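Local coordinates for putative cell adhesion protein (Bacteroides fragilis, PDB 4H40), which is a fimbrillin-like protein, probably a pilus subunit with a role in cell adhesion at the bacterial surface, at residues Val14-Val19 against Thr106-Lys111; Thr153-Thr158 against Asn168-Tyr173; Gln180-Gln185 against Thr255-Thr260; Asp261-Ser266 against Gly288-Ala293. All blocks are in the same frame, centred on the assembly; numbering follows the deposited sequence.

Interaction 1: residues Val14-Val19 against Thr106-Lys111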
loop_
_atom_site.group_PDB
_atom_site.type_symbol
_atom_site.label_atom_id
_atom_site.label_comp_id
_atom_site.label_asym_id
_atom_site.label_seq_id
_atom_site.Cartn_x
_atom_site.Cartn_y
_atom_site.Cartn_z
ATOM N N VAL B 14 4.413 14.959 54.404
ATOM C CA VAL B 14 3.747 13.659 54.178
ATOM C C VAL B 14 4.514 12.873 53.086
ATOM O O VAL B 14 4.832 13.446 52.043
ATOM C CB VAL B 14 2.242 13.864 53.810
ATOM C CG1 VAL B 14 1.607 12.611 53.207
ATOM C CG2 VAL B 14 1.435 14.348 55.015
ATOM N N ARG B 15 4.812 11.574 53.323
ATOM C CA ARG B 15 5.546 10.736 52.361
ATOM C C ARG B 15 4.619 10.267 51.243
ATOM O O ARG B 15 3.524 9.769 51.515
ATOM C CB ARG B 15 6.205 9.534 53.054
ATOM C CG ARG B 15 7.321 8.901 52.226
ATOM C CD ARG B 15 7.985 7.731 52.932
ATOM N NE ARG B 15 7.139 6.537 52.957
ATOM C CZ ARG B 15 6.837 5.848 54.053
ATOM N NH1 ARG B 15 7.294 6.238 55.239
ATOM N NH2 ARG B 15 6.053 4.780 53.979
ATOM N N ILE B 16 5.072 10.392 49.992
ATOM C CA ILE B 16 4.272 10.026 48.828
ATOM C C ILE B 16 4.703 8.655 48.274
ATOM O O ILE B 16 5.841 8.466 47.814
ATOM C CB ILE B 16 4.293 11.150 47.744
ATOM C CG1 ILE B 16 4.102 12.563 48.364
ATOM C CG2 ILE B 16 3.278 10.883 46.627
ATOM C CD1 ILE B 16 2.742 12.852 49.160
ATOM N N ASP B 17 3.757 7.706 48.334
ATOM C CA ASP B 17 3.903 6.336 47.847
ATOM C C ASP B 17 3.084 6.198 46.531
ATOM O O ASP B 17 1.867 5.974 46.574
ATOM C CB ASP B 17 3.476 5.314 48.940
ATOM C CG ASP B 17 3.339 3.864 48.473
ATOM O OD1 ASP B 17 4.331 3.313 47.920
ATOM O OD2 ASP B 17 2.239 3.280 48.663
ATOM N N PRO B 18 3.709 6.403 45.358
ATOM C CA PRO B 18 2.942 6.324 44.113
ATOM C C PRO B 18 2.696 4.878 43.689
ATOM O O PRO B 18 3.558 4.010 43.862
ATOM C CB PRO B 18 3.797 7.099 43.113
ATOM C CG PRO B 18 5.160 6.986 43.621
ATOM C CD PRO B 18 5.119 6.737 45.100
ATOM N N VAL B 19 1.494 4.620 43.163
ATOM C CA VAL B 19 1.074 3.298 42.707
ATOM C C VAL B 19 0.833 3.380 41.198
ATOM O O VAL B 19 0.014 4.181 40.743
ATOM C CB VAL B 19 -0.148 2.795 43.526
ATOM C CG1 VAL B 19 -0.879 1.646 42.835
ATOM C CG2 VAL B 19 0.291 2.380 44.928
ATOM N N THR B 106 15.581 8.205 47.707
ATOM C CA THR B 106 15.131 9.271 48.596
ATOM C C THR B 106 13.623 9.470 48.369
ATOM O O THR B 106 13.225 9.864 47.265
ATOM C CB THR B 106 15.980 10.543 48.362
ATOM O OG1 THR B 106 17.365 10.231 48.545
ATOM C CG2 THR B 106 15.585 11.704 49.279
ATOM N N PRO B 107 12.769 9.184 49.388
ATOM C CA PRO B 107 11.315 9.346 49.185
ATOM C C PRO B 107 10.875 10.790 48.976
ATOM O O PRO B 107 11.491 11.710 49.519
ATOM C CB PRO B 107 10.681 8.773 50.461
ATOM C CG PRO B 107 11.767 8.486 51.387
ATOM C CD PRO B 107 13.090 8.701 50.746
ATOM N N LEU B 108 9.803 10.973 48.173
ATOM C CA LEU B 108 9.200 12.275 47.909
ATOM C C LEU B 108 8.286 12.648 49.066
ATOM O O LEU B 108 7.299 11.953 49.325
ATOM C CB LEU B 108 8.427 12.300 46.560
ATOM C CG LEU B 108 7.359 13.406 46.333
ATOM C CD1 LEU B 108 7.983 14.767 46.063
ATOM C CD2 LEU B 108 6.501 13.061 45.189
ATOM N N TYR B 109 8.637 13.730 49.770
ATOM C CA TYR B 109 7.835 14.296 50.841
ATOM C C TYR B 109 7.258 15.612 50.334
ATOM O O TYR B 109 7.982 16.432 49.751
ATOM C CB TYR B 109 8.643 14.495 52.133
ATOM C CG TYR B 109 9.089 13.214 52.801
ATOM C CD1 TYR B 109 10.316 12.631 52.491
ATOM C CD2 TYR B 109 8.320 12.619 53.792
ATOM C CE1 TYR B 109 10.756 11.476 53.139
ATOM C CE2 TYR B 109 8.745 11.459 54.442
ATOM C CZ TYR B 109 9.961 10.882 54.104
ATOM O OH TYR B 109 10.406 9.746 54.744
HETATM N N MSE B 110 5.943 15.789 50.518
HETATM C CA MSE B 110 5.209 16.984 50.083
HETATM C C MSE B 110 4.417 17.627 51.224
HETATM O O MSE B 110 3.974 16.917 52.137
HETATM C CB MSE B 110 4.246 16.630 48.937
HETATM C CG MSE B 110 4.956 16.278 47.653
HETATM SE SE MSE B 110 3.838 16.476 46.101
HETATM C CE MSE B 110 3.294 14.716 45.905
ATOM N N LYS B 111 4.210 18.968 51.164
ATOM C CA LYS B 111 3.353 19.607 52.166
ATOM C C LYS B 111 1.889 19.355 51.789
ATOM O O LYS B 111 1.607 18.971 50.649
ATOM C CB LYS B 111 3.612 21.122 52.438
ATOM C CG LYS B 111 4.232 22.061 51.395
ATOM C CD LYS B 111 4.673 23.340 52.098
ATOM C CE LYS B 111 5.704 24.125 51.342
ATOM N NZ LYS B 111 6.327 25.138 52.226
#

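Interaction 2: residues Thr153-Thr158 against Asn168-Tyr173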
loop_
_atom_site.group_PDB
_atom_site.type_symbol
_atom_site.label_atom_id
_atom_site.label_comp_id
_atom_site.label_asym_id
_atom_site.label_seq_id
_atom_site.Cartn_x
_atom_site.Cartn_y
_atom_site.Cartn_z
ATOM N N THR B 153 -4.783 14.465 36.609
ATOM C CA THR B 153 -5.594 14.467 37.818
ATOM C C THR B 153 -4.967 15.329 38.892
ATOM O O THR B 153 -3.780 15.666 38.848
ATOM C CB THR B 153 -5.830 13.035 38.330
ATOM O OG1 THR B 153 -4.598 12.305 38.337
ATOM C CG2 THR B 153 -6.863 12.299 37.508
ATOM N N ALA B 154 -5.804 15.719 39.843
ATOM C CA ALA B 154 -5.407 16.473 41.015
ATOM C C ALA B 154 -5.430 15.543 42.220
ATOM O O ALA B 154 -6.167 14.544 42.234
ATOM C CB ALA B 154 -6.331 17.660 41.219
ATOM N N VAL B 155 -4.583 15.843 43.206
ATOM C CA VAL B 155 -4.480 15.093 44.462
ATOM C C VAL B 155 -4.511 16.077 45.617
ATOM O O VAL B 155 -3.899 17.142 45.532
ATOM C CB VAL B 155 -3.231 14.157 44.511
ATOM C CG1 VAL B 155 -1.909 14.927 44.354
ATOM C CG2 VAL B 155 -3.229 13.289 45.775
ATOM N N THR B 156 -5.241 15.729 46.676
ATOM C CA THR B 156 -5.287 16.536 47.892
ATOM C C THR B 156 -4.529 15.765 48.966
ATOM O O THR B 156 -4.866 14.619 49.258
ATOM C CB THR B 156 -6.725 16.889 48.284
ATOM O OG1 THR B 156 -7.342 17.569 47.194
ATOM C CG2 THR B 156 -6.787 17.765 49.528
ATOM N N ILE B 157 -3.484 16.381 49.513
ATOM C CA ILE B 157 -2.662 15.783 50.560
ATOM C C ILE B 157 -3.134 16.347 51.906
ATOM O O ILE B 157 -3.251 17.566 52.064
ATOM C CB ILE B 157 -1.147 15.998 50.284
ATOM C CG1 ILE B 157 -0.776 15.432 48.893
ATOM C CG2 ILE B 157 -0.293 15.346 51.377
ATOM C CD1 ILE B 157 0.547 15.864 48.331
ATOM N N THR B 158 -3.456 15.450 52.855
ATOM C CA THR B 158 -3.958 15.807 54.193
ATOM C C THR B 158 -2.869 15.654 55.260
ATOM O O THR B 158 -1.954 14.848 55.104
ATOM C CB THR B 158 -5.187 14.957 54.546
ATOM O OG1 THR B 158 -4.925 13.587 54.231
ATOM C CG2 THR B 158 -6.449 15.419 53.821
ATOM N N ASN B 168 1.062 11.140 58.227
ATOM C CA ASN B 168 2.235 10.285 58.109
ATOM C C ASN B 168 2.580 10.037 56.618
ATOM O O ASN B 168 3.563 10.602 56.128
ATOM C CB ASN B 168 2.031 8.970 58.868
ATOM N N VAL B 169 1.791 9.192 55.900
ATOM C CA VAL B 169 2.033 8.870 54.473
ATOM C C VAL B 169 0.727 8.906 53.650
ATOM O O VAL B 169 -0.371 8.785 54.209
ATOM C CB VAL B 169 2.771 7.517 54.235
ATOM C CG1 VAL B 169 3.996 7.376 55.130
ATOM C CG2 VAL B 169 1.836 6.319 54.392
ATOM N N GLN B 170 0.861 9.040 52.321
ATOM C CA GLN B 170 -0.281 9.050 51.410
ATOM C C GLN B 170 0.032 8.278 50.145
ATOM O O GLN B 170 1.134 8.383 49.608
ATOM C CB GLN B 170 -0.732 10.477 51.070
ATOM C CG GLN B 170 -2.188 10.548 50.607
ATOM C CD GLN B 170 -2.744 11.937 50.664
ATOM O OE1 GLN B 170 -2.905 12.527 51.736
ATOM N NE2 GLN B 170 -3.084 12.477 49.509
ATOM N N THR B 171 -0.946 7.495 49.681
ATOM C CA THR B 171 -0.821 6.705 48.462
ATOM C C THR B 171 -1.342 7.547 47.302
ATOM O O THR B 171 -2.470 8.052 47.341
ATOM C CB THR B 171 -1.530 5.339 48.603
ATOM O OG1 THR B 171 -1.052 4.667 49.780
ATOM C CG2 THR B 171 -1.324 4.451 47.401
ATOM N N LEU B 172 -0.495 7.724 46.288
ATOM C CA LEU B 172 -0.800 8.470 45.073
ATOM C C LEU B 172 -1.108 7.482 43.958
ATOM O O LEU B 172 -0.202 6.839 43.434
ATOM C CB LEU B 172 0.390 9.378 44.710
ATOM C CG LEU B 172 0.232 10.293 43.501
ATOM C CD1 LEU B 172 -0.502 11.538 43.865
ATOM C CD2 LEU B 172 1.572 10.684 42.968
ATOM N N TYR B 173 -2.390 7.324 43.627
ATOM C CA TYR B 173 -2.800 6.404 42.566
ATOM C C TYR B 173 -2.625 7.095 41.201
ATOM O O TYR B 173 -3.277 8.116 40.909
ATOM C CB TYR B 173 -4.238 5.896 42.796
ATOM C CG TYR B 173 -4.352 4.953 43.975
ATOM C CD1 TYR B 173 -4.033 3.602 43.847
ATOM C CD2 TYR B 173 -4.773 5.410 45.222
ATOM C CE1 TYR B 173 -4.124 2.729 44.933
ATOM C CE2 TYR B 173 -4.872 4.546 46.316
ATOM C CZ TYR B 173 -4.542 3.204 46.168
ATOM O OH TYR B 173 -4.630 2.329 47.236
#

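Interaction 3: residues Gln180-Gln185 against Thr255-Thr260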
loop_
_atom_site.group_PDB
_atom_site.type_symbol
_atom_site.label_atom_id
_atom_site.label_comp_id
_atom_site.label_asym_id
_atom_site.label_seq_id
_atom_site.Cartn_x
_atom_site.Cartn_y
_atom_site.Cartn_z
ATOM N N GLN B 180 2.989 9.131 23.084
ATOM C CA GLN B 180 2.974 10.471 22.511
ATOM C C GLN B 180 3.473 10.471 21.093
ATOM O O GLN B 180 3.229 11.434 20.367
ATOM C CB GLN B 180 3.804 11.438 23.379
ATOM C CG GLN B 180 3.252 11.601 24.803
ATOM C CD GLN B 180 1.769 11.881 24.829
ATOM O OE1 GLN B 180 1.304 12.951 24.432
ATOM N NE2 GLN B 180 0.988 10.892 25.212
ATOM N N THR B 181 4.112 9.373 20.684
ATOM C CA THR B 181 4.666 9.240 19.344
ATOM C C THR B 181 3.994 8.115 18.559
ATOM O O THR B 181 3.291 7.271 19.119
ATOM C CB THR B 181 6.202 8.986 19.379
ATOM O OG1 THR B 181 6.449 7.656 19.749
ATOM C CG2 THR B 181 6.929 9.865 20.309
ATOM N N ALA B 182 4.269 8.083 17.255
ATOM C CA ALA B 182 3.838 7.004 16.404
ATOM C C ALA B 182 4.898 5.919 16.496
ATOM O O ALA B 182 5.999 6.162 17.012
ATOM C CB ALA B 182 3.692 7.507 14.971
ATOM N N ARG B 183 4.585 4.730 16.006
ATOM C CA ARG B 183 5.498 3.607 15.982
ATOM C C ARG B 183 5.469 2.971 14.613
ATOM O O ARG B 183 4.399 2.797 14.037
ATOM C CB ARG B 183 5.109 2.593 17.058
ATOM C CG ARG B 183 6.014 1.373 17.083
ATOM C CD ARG B 183 5.632 0.419 18.175
ATOM N NE ARG B 183 5.968 -0.944 17.806
ATOM C CZ ARG B 183 6.758 -1.734 18.520
ATOM N NH1 ARG B 183 7.290 -1.298 19.660
ATOM N NH2 ARG B 183 7.012 -2.971 18.111
HETATM N N MSE B 184 6.637 2.625 14.088
HETATM C CA MSE B 184 6.765 1.910 12.822
HETATM C C MSE B 184 7.442 0.588 13.121
HETATM O O MSE B 184 8.365 0.538 13.940
HETATM C CB MSE B 184 7.514 2.710 11.758
HETATM C CG MSE B 184 6.733 3.922 11.297
HETATM SE SE MSE B 184 7.476 4.870 9.766
HETATM C CE MSE B 184 6.571 3.898 8.375
ATOM N N GLN B 185 6.921 -0.501 12.544
ATOM C CA GLN B 185 7.500 -1.805 12.720
ATOM C C GLN B 185 7.623 -2.503 11.382
ATOM O O GLN B 185 6.708 -2.450 10.581
ATOM C CB GLN B 185 6.672 -2.624 13.685
ATOM C CG GLN B 185 7.347 -3.909 14.027
ATOM C CD GLN B 185 6.479 -4.745 14.872
ATOM O OE1 GLN B 185 6.541 -4.680 16.092
ATOM N NE2 GLN B 185 5.670 -5.562 14.239
ATOM N N THR B 255 10.676 1.367 15.659
ATOM C CA THR B 255 11.144 2.665 16.105
ATOM C C THR B 255 9.977 3.586 16.308
ATOM O O THR B 255 8.900 3.375 15.726
ATOM C CB THR B 255 12.161 3.278 15.117
ATOM O OG1 THR B 255 12.923 4.245 15.803
ATOM C CG2 THR B 255 11.529 3.893 13.882
ATOM N N GLY B 256 10.224 4.621 17.107
ATOM C CA GLY B 256 9.261 5.675 17.335
ATOM C C GLY B 256 9.474 6.717 16.267
ATOM O O GLY B 256 10.609 6.925 15.822
ATOM N N VAL B 257 8.393 7.347 15.828
ATOM C CA VAL B 257 8.444 8.449 14.879
ATOM C C VAL B 257 7.462 9.496 15.388
ATOM O O VAL B 257 6.423 9.153 15.949
ATOM C CB VAL B 257 8.245 8.086 13.366
ATOM C CG1 VAL B 257 9.370 7.191 12.863
ATOM C CG2 VAL B 257 6.905 7.433 13.103
ATOM N N LEU B 258 7.815 10.754 15.253
ATOM C CA LEU B 258 6.948 11.824 15.713
ATOM C C LEU B 258 5.716 11.921 14.826
ATOM O O LEU B 258 5.870 11.693 13.622
ATOM C CB LEU B 258 7.699 13.167 15.682
ATOM C CG LEU B 258 8.896 13.347 16.591
ATOM C CD1 LEU B 258 9.577 14.670 16.265
ATOM C CD2 LEU B 258 8.489 13.324 18.049
ATOM N N PRO B 259 4.513 12.315 15.358
ATOM C CA PRO B 259 3.351 12.484 14.475
ATOM C C PRO B 259 3.704 13.403 13.309
ATOM O O PRO B 259 4.283 14.480 13.516
ATOM C CB PRO B 259 2.293 13.083 15.400
ATOM C CG PRO B 259 2.664 12.562 16.751
ATOM C CD PRO B 259 4.159 12.621 16.761
ATOM N N THR B 260 3.485 12.900 12.078
ATOM C CA THR B 260 3.810 13.625 10.859
ATOM C C THR B 260 2.802 13.372 9.759
ATOM O O THR B 260 2.337 12.254 9.567
ATOM C CB THR B 260 5.255 13.343 10.379
ATOM O OG1 THR B 260 5.589 14.285 9.352
ATOM C CG2 THR B 260 5.471 11.937 9.878
#

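Interaction 4: residues Asp261-Ser266 against Gly288-Ala293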
loop_
_atom_site.group_PDB
_atom_site.type_symbol
_atom_site.label_atom_id
_atom_site.label_comp_id
_atom_site.label_asym_id
_atom_site.label_seq_id
_atom_site.Cartn_x
_atom_site.Cartn_y
_atom_site.Cartn_z
ATOM N N ASP B 261 2.486 14.459 9.039
ATOM C CA ASP B 261 1.606 14.516 7.873
ATOM C C ASP B 261 2.456 14.458 6.596
ATOM O O ASP B 261 3.129 15.434 6.244
ATOM C CB ASP B 261 0.738 15.807 7.899
ATOM C CG ASP B 261 -0.125 16.032 6.665
ATOM O OD1 ASP B 261 -0.471 15.030 5.982
ATOM O OD2 ASP B 261 -0.465 17.207 6.383
ATOM N N ALA B 262 2.404 13.320 5.906
ATOM C CA ALA B 262 3.132 13.087 4.659
ATOM C C ALA B 262 2.188 12.515 3.597
ATOM O O ALA B 262 2.592 11.725 2.738
ATOM C CB ALA B 262 4.303 12.148 4.910
ATOM N N ARG B 263 0.917 12.927 3.668
ATOM C CA ARG B 263 -0.181 12.547 2.760
ATOM C C ARG B 263 0.086 13.006 1.326
ATOM O O ARG B 263 -0.313 12.337 0.363
ATOM C CB ARG B 263 -1.492 13.152 3.256
ATOM C CG ARG B 263 -2.072 12.440 4.486
ATOM C CD ARG B 263 -3.318 13.151 4.970
ATOM N NE ARG B 263 -3.009 14.478 5.496
ATOM C CZ ARG B 263 -3.911 15.418 5.751
ATOM N NH1 ARG B 263 -5.200 15.191 5.527
ATOM N NH2 ARG B 263 -3.530 16.596 6.230
ATOM N N SER B 264 0.779 14.164 1.207
ATOM C CA SER B 264 1.164 14.794 -0.062
ATOM C C SER B 264 2.639 14.531 -0.396
ATOM O O SER B 264 3.081 14.898 -1.479
ATOM C CB SER B 264 0.920 16.302 -0.024
ATOM O OG SER B 264 -0.024 16.721 0.948
ATOM N N HIS B 265 3.400 13.904 0.527
ATOM C CA HIS B 265 4.827 13.659 0.345
ATOM C C HIS B 265 5.132 12.171 0.483
ATOM O O HIS B 265 4.233 11.378 0.718
ATOM C CB HIS B 265 5.631 14.525 1.351
ATOM C CG HIS B 265 5.473 15.989 1.087
ATOM N ND1 HIS B 265 4.457 16.721 1.671
ATOM C CD2 HIS B 265 6.147 16.791 0.223
ATOM C CE1 HIS B 265 4.560 17.945 1.155
ATOM N NE2 HIS B 265 5.569 18.033 0.287
ATOM N N SER B 266 6.378 11.782 0.229
ATOM C CA SER B 266 6.818 10.401 0.371
ATOM C C SER B 266 7.724 10.216 1.585
ATOM O O SER B 266 8.514 11.098 1.925
ATOM C CB SER B 266 7.561 9.926 -0.871
ATOM O OG SER B 266 6.727 10.039 -2.000
ATOM N N GLY B 288 1.255 9.148 0.903
ATOM C CA GLY B 288 -0.043 9.254 1.569
ATOM C C GLY B 288 -0.110 8.686 2.968
ATOM O O GLY B 288 -0.907 7.775 3.222
ATOM N N LEU B 289 0.727 9.211 3.885
ATOM C CA LEU B 289 0.799 8.711 5.255
ATOM C C LEU B 289 0.462 9.787 6.321
ATOM O O LEU B 289 0.966 10.906 6.224
ATOM C CB LEU B 289 2.205 8.133 5.512
ATOM C CG LEU B 289 2.409 6.620 5.275
ATOM C CD1 LEU B 289 3.865 6.234 5.445
ATOM C CD2 LEU B 289 1.578 5.780 6.250
ATOM N N TYR B 290 -0.403 9.421 7.330
ATOM C CA TYR B 290 -0.838 10.229 8.482
ATOM C C TYR B 290 -0.514 9.454 9.761
ATOM O O TYR B 290 -1.305 8.619 10.243
ATOM C CB TYR B 290 -2.333 10.610 8.411
ATOM C CG TYR B 290 -2.664 11.915 9.112
ATOM C CD1 TYR B 290 -2.224 13.135 8.602
ATOM C CD2 TYR B 290 -3.425 11.932 10.280
ATOM C CE1 TYR B 290 -2.510 14.337 9.248
ATOM C CE2 TYR B 290 -3.737 13.132 10.926
ATOM C CZ TYR B 290 -3.272 14.335 10.411
ATOM O OH TYR B 290 -3.559 15.535 11.042
ATOM N N LEU B 291 0.722 9.661 10.243
ATOM C CA LEU B 291 1.272 8.984 11.421
ATOM C C LEU B 291 0.868 9.781 12.647
ATOM O O LEU B 291 1.181 10.976 12.737
ATOM C CB LEU B 291 2.806 8.860 11.272
ATOM C CG LEU B 291 3.358 8.297 9.916
ATOM C CD1 LEU B 291 4.898 8.312 9.870
ATOM C CD2 LEU B 291 2.879 6.894 9.658
ATOM N N THR B 292 0.060 9.173 13.524
ATOM C CA THR B 292 -0.414 9.864 14.729
ATOM C C THR B 292 0.053 9.132 16.012
ATOM O O THR B 292 0.439 7.960 15.967
ATOM C CB THR B 292 -1.941 10.050 14.696
ATOM O OG1 THR B 292 -2.592 8.791 14.536
ATOM C CG2 THR B 292 -2.384 10.927 13.575
ATOM N N ALA B 293 0.006 9.858 17.154
ATOM C CA ALA B 293 0.391 9.418 18.488
ATOM C C ALA B 293 -0.413 8.230 18.925
ATOM O O ALA B 293 -1.629 8.259 18.808
ATOM C CB ALA B 293 0.189 10.552 19.475
#

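Interaction 1: residues Val14-Val19 against Thr106-Lys111
R15 and Y109 face each other as a non-hydrogen-bonded antiparallel pair, and their side chains run alongside one another in the same direction. The aliphatic part of R15 lies over one face of the Y109 ring: its CG sits 4.0 Å from the centroid, 27° off the ring normal, a CH-pi contact. Farther along, R15 CD comes 3.6 Å from Y109 OH, while the guanidinium stands nearly perpendicular to the ring, so it is the methylenes and not the charged group that cover the aromatic face. P107 CB, 3.8 Å from R15 CG, adds to this apolar track. On the other face of the sheet, I16 turns CG1 away from its own carbonyl carbon (chi1 -44°), bringing that atom to 3.4 Å from CE of the selenomethionine M110, which crosses I16 at about a right angle. L108 CD2 packs against I16 CB. Backbone bonds tie the strands: V14 N to M110 O and M110 N to V14 O, each 3.0 Å, and I16 N to L108 O, 2.8 Å. I157 of strand 153-157 also touches V14, I16 and M110. The chemistry is thus two-faced: buried hydrocarbon, with the M110 methyl, on the I16 face, an amphipathic R15–Y109 pair on the exposed one.

Interaction 2: residues Thr153-Thr158 against Asn168-Tyr173
Strands 153-157 and 169-173 run almost exactly antiparallel (176°), but their axes stay 8.9 Å apart, too far for direct backbone pairing, and the side chain of Q170 bridges the gap to T156, I157 and T158. Q170 starts with CG anti to the backbone N (chi1 -157°) and extends fully, which carries the terminal amide to the facing main chain. There it bonds at both ends. NE2 donates to T156 O at 2.8 Å, approaching from above that carbonyl plane and not along a lone pair; OE1 accepts from T158 N at 3.2 Å, in the carbonyl plane and on a lone pair. These two bonds would hold the amide against a flip, since turning it over would set OE1 against T156 O and NE2 against T158 N. T158 OG1 adds a weak third bond to OE1, 3.4 Å long. I157 flanks the amide, its CG1 3.8 Å from Q170 NE2. Beyond, L172 CD1 reaches V155 CG1 at 3.7 Å, the two side chains crossing at about a right angle. Each strand has its own backbone partner: 153-157 pairs with strand 113-121, whose F117 touches both V155 and L172, whereas 169-173 pairs in parallel with strand 14-19.

Interaction 3: residues Gln180-Gln185 against Thr255-Thr260
T181 meets strand 251-257 just where that strand ends, and its side chain can be traced atom by atom. CB lies 3.4 Å from V257 O. From there the hydroxyl branch, held between the backbone N and the carbonyl carbon (chi1 76°), lets OG1 donate to A182 O at 3.2 Å; the other branch, CG2, points toward L258 CD2, 4.4 Å away. A182 O is therefore gripped twice, since V257 N reaches it at 2.9 Å from the opposite face of the carbonyl plane. The reciprocal bond, A182 N to V257 O, makes A182 and V257 a hydrogen-bonded antiparallel pair; M184 and T255 form the next one through M184 N to T255 O (2.9 Å) and T255 N to M184 O. A182 and M184 belong to the long strand 177-190, which has strand 251-257 antiparallel and strand 296-305 parallel to it, in a beta fold consistent with the transthyretin clan. V257 CG2 touches both A182 CB, at 3.7 Å, and CG of the selenomethionine M184, at 4.0 Å, on a face where L291 also touches A182 and V257. On the opposite face R183, paired across the strands with G256, stretches out, and its NH2 donates to Q185 OE1 at 2.7 Å, with the acceptor lying in the guanidinium plane.

Interaction 4: residues Asp261-Ser266 against Gly288-Ala293
D261 and Y290 are a non-hydrogen-bonded antiparallel pair, and R263, two residues on from D261, folds back to join them. Both carboxylate oxygens of D261 are taken by R263 in a side-on salt bridge: NE donates to OD1 at 2.6 Å and NH2 to OD2 at 3.1 Å. The acceptors lie near the guanidinium plane, yet each oxygen is met from above the carboxylate plane. R263 N gives D261 OD1 a further, weak bond. The bend of R263 at chi3 (-67°) brings the guanidinium back to D261, and Y290 CE1 sits over one of its faces, with R263 NE 3.5 Å from Y290 CD1 at an oblique angle to the ring. D261 OD1 approaches that ring at its edge, 3.7 Å from Y290 CD1. In the backbone, A262 N donates to L289 O at 2.8 Å, the one firm bond between the segments. A262 O collects weak bonds, from L289 N at 3.3 Å, from G288 N and from H265 N, so its acceptor role is shared as the chain turns its corner. G288 CA makes a CA-H...O contact with R263 O. Strand 260-262 lies between strand 289-291, antiparallel to it, and strand 230-231, parallel to it, while I267 of strand 266-275 touches A262 and L289.

In the fold
The four contacts follow one another along the chain and fall into two clusters. Interactions 1 and 2, with centres about 9 Å apart, share a small sheet in which strand 14-19 lies beside strand 169-173; R15 O to Q170 N and V19 N to L172 O are probable hydrogen bonds between them. Interactions 3 and 4, centres about 11 Å apart, are joined where strand 251-257 is followed by strand 260-262, with T260 N probably bonded to L291 O. Interaction 1 is about 43 Å from interaction 4, centre to centre, across the chain's centre. The contacts thus fasten strands in two separate regions of this all-beta, fimbrillin-like chain, and strand 177-190, next after 169-173, leads from one to the other.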